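Local atomic coordinates of TIR protein (Paracoccus denitrificans PD1222, PDB entry 3H16), a protein that belongs to the Toll/interleukin-1 receptor (TIR) domain family, with a flavodoxin-like parallel sheet flanked by helices. Residues Lys93-Leu98 and Ser123-Met128. Sequence-based numbering, arbitrary orientation.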
loop_
_atom_site.group_PDB
_atom_site.type_symbol
_atom_site.label_atom_id
_atom_site.label_comp_id
_atom_site.label_asym_id
_atom_site.label_seq_id
_atom_site.Cartn_x
_atom_site.Cartn_y
_atom_site.Cartn_z
ATOM N N LYS B 93 -16.125 -19.744 3.446
ATOM C CA LYS B 93 -15.912 -20.119 2.056
ATOM C C LYS B 93 -16.394 -19.031 1.084
ATOM O O LYS B 93 -16.034 -19.031 -0.096
ATOM C CB LYS B 93 -16.634 -21.442 1.773
ATOM C CG LYS B 93 -16.167 -22.169 0.521
ATOM C CD LYS B 93 -16.852 -23.529 0.371
ATOM C CE LYS B 93 -16.490 -24.477 1.509
ATOM N NZ LYS B 93 -17.184 -25.790 1.380
ATOM N N GLU B 94 -17.199 -18.098 1.577
ATOM C CA GLU B 94 -17.716 -17.036 0.729
ATOM C C GLU B 94 -16.764 -15.839 0.745
ATOM O O GLU B 94 -16.754 -15.026 -0.179
ATOM C CB GLU B 94 -19.103 -16.616 1.221
ATOM C CG GLU B 94 -19.977 -15.973 0.163
ATOM C CD GLU B 94 -20.431 -16.964 -0.891
ATOM O OE1 GLU B 94 -21.069 -16.537 -1.876
ATOM O OE2 GLU B 94 -20.153 -18.171 -0.732
ATOM N N LEU B 95 -15.965 -15.741 1.802
ATOM C CA LEU B 95 -15.016 -14.654 1.949
ATOM C C LEU B 95 -13.698 -14.932 1.248
ATOM O O LEU B 95 -13.056 -14.009 0.755
ATOM C CB LEU B 95 -14.753 -14.392 3.431
ATOM C CG LEU B 95 -15.971 -13.855 4.182
ATOM C CD1 LEU B 95 -15.586 -13.430 5.590
ATOM C CD2 LEU B 95 -16.543 -12.660 3.402
ATOM N N ASP B 96 -13.310 -16.205 1.194
ATOM C CA ASP B 96 -12.043 -16.631 0.588
ATOM C C ASP B 96 -11.604 -15.989 -0.734
ATOM O O ASP B 96 -10.416 -15.713 -0.923
ATOM C CB ASP B 96 -12.017 -18.161 0.428
ATOM C CG ASP B 96 -11.960 -18.899 1.770
ATOM O OD1 ASP B 96 -11.451 -18.321 2.759
ATOM O OD2 ASP B 96 -12.408 -20.066 1.825
ATOM N N GLY B 97 -12.536 -15.760 -1.651
ATOM C CA GLY B 97 -12.158 -15.164 -2.921
ATOM C C GLY B 97 -11.748 -13.706 -2.799
ATOM O O GLY B 97 -10.971 -13.191 -3.606
ATOM N N LEU B 98 -12.268 -13.050 -1.768
ATOM C CA LEU B 98 -12.021 -11.639 -1.505
ATOM C C LEU B 98 -10.582 -11.299 -1.127
ATOM O O LEU B 98 -10.270 -10.143 -0.838
ATOM C CB LEU B 98 -12.961 -11.180 -0.391
ATOM C CG LEU B 98 -13.494 -9.751 -0.405
ATOM C CD1 LEU B 98 -14.171 -9.451 -1.740
ATOM C CD2 LEU B 98 -14.485 -9.588 0.735
ATOM N N SER B 123 -13.871 -9.545 14.468
ATOM C CA SER B 123 -15.015 -10.406 14.780
ATOM C C SER B 123 -15.594 -11.029 13.516
ATOM O O SER B 123 -16.016 -12.189 13.510
ATOM C CB SER B 123 -16.112 -9.620 15.486
ATOM O OG SER B 123 -15.804 -9.443 16.852
ATOM N N PHE B 124 -15.613 -10.251 12.443
ATOM C CA PHE B 124 -16.139 -10.734 11.183
ATOM C C PHE B 124 -15.125 -11.643 10.497
ATOM O O PHE B 124 -15.471 -12.738 10.046
ATOM C CB PHE B 124 -16.479 -9.549 10.279
ATOM C CG PHE B 124 -16.704 -9.925 8.845
ATOM C CD1 PHE B 124 -17.761 -10.757 8.486
ATOM C CD2 PHE B 124 -15.856 -9.448 7.849
ATOM C CE1 PHE B 124 -17.973 -11.107 7.153
ATOM C CE2 PHE B 124 -16.057 -9.789 6.512
ATOM C CZ PHE B 124 -17.119 -10.621 6.164
ATOM N N SER B 125 -13.872 -11.194 10.433
ATOM C CA SER B 125 -12.815 -11.950 9.773
ATOM C C SER B 125 -11.432 -11.548 10.274
ATOM O O SER B 125 -10.932 -10.477 9.936
ATOM C CB SER B 125 -12.889 -11.724 8.261
ATOM O OG SER B 125 -11.805 -12.340 7.589
ATOM N N PRO B 126 -10.786 -12.419 11.069
ATOM C CA PRO B 126 -9.452 -12.169 11.627
ATOM C C PRO B 126 -8.421 -11.761 10.576
ATOM O O PRO B 126 -7.700 -10.777 10.751
ATOM C CB PRO B 126 -9.097 -13.500 12.281
ATOM C CG PRO B 126 -10.449 -14.053 12.670
ATOM C CD PRO B 126 -11.282 -13.751 11.465
ATOM N N THR B 127 -8.349 -12.517 9.488
ATOM C CA THR B 127 -7.389 -12.225 8.427
ATOM C C THR B 127 -7.588 -10.816 7.859
ATOM O O THR B 127 -6.624 -10.088 7.613
ATOM C CB THR B 127 -7.505 -13.262 7.280
ATOM O OG1 THR B 127 -7.439 -14.583 7.830
ATOM C CG2 THR B 127 -6.372 -13.094 6.272
ATOM N N MET B 128 -8.845 -10.436 7.668
ATOM C CA MET B 128 -9.191 -9.128 7.122
ATOM C C MET B 128 -8.782 -7.977 8.043
ATOM O O MET B 128 -8.443 -6.878 7.576
ATOM C CB MET B 128 -10.702 -9.071 6.871
ATOM C CG MET B 128 -11.204 -7.761 6.291
ATOM S SD MET B 128 -10.652 -7.480 4.594
ATOM C CE MET B 128 -11.920 -8.375 3.679
#
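Two helical pieces of the TIR domain meet here beside its parallel sheet: Leu95 and Leu98 of 93-98 pack against Phe124, Ser125 and Met128 of 123-128. The first segment runs from the end of helix 92-95 into a 3-10 turn. The second spans the break between helix 118-124 and helix 126-129.

The main contact joins Leu95 and Phe124, whose side chains approach from opposite directions. Leu95 CD1 lies 3.3 Å from Phe124 CZ, and Leu95 CD2 is 3.5 Å from the same carbon. Both methyls reach the CZ end of the ring from the same side of its plane. Leu95 CD1 meets the ring obliquely and is 3.7 Å from Phe124 CE1. The Phe124 side chain is extended, with CG anti to the backbone N (chi1 166°), and this carries the ring across to Leu95. Phe86 stacks on the same ring.

Ser125 leaves helical geometry just after helix 118-124. Its CB sits 4.2 Å from Leu95 CD1, a looser touch.

Further along, Leu98 CD2 and Met128 CE are 4.1 Å apart. The Met128 chain bends at chi2 (68°) and chi3 (85°), bringing its terminal methyl to the leucine methyl, and the two side chains run at a slant to each other. A backbone bond from Leu98 N to Leu95 O, 2.8 Å long, holds the two leucines one turn apart.

The apolar packing extends beyond the segments. Leu63 touches both leucines, Val79 touches Leu98, and Leu81 touches Met128. The helical pieces pack on each other and on strand 74-81 of the central sheet, as in the flavodoxin-like alpha/beta fold of TIR domains.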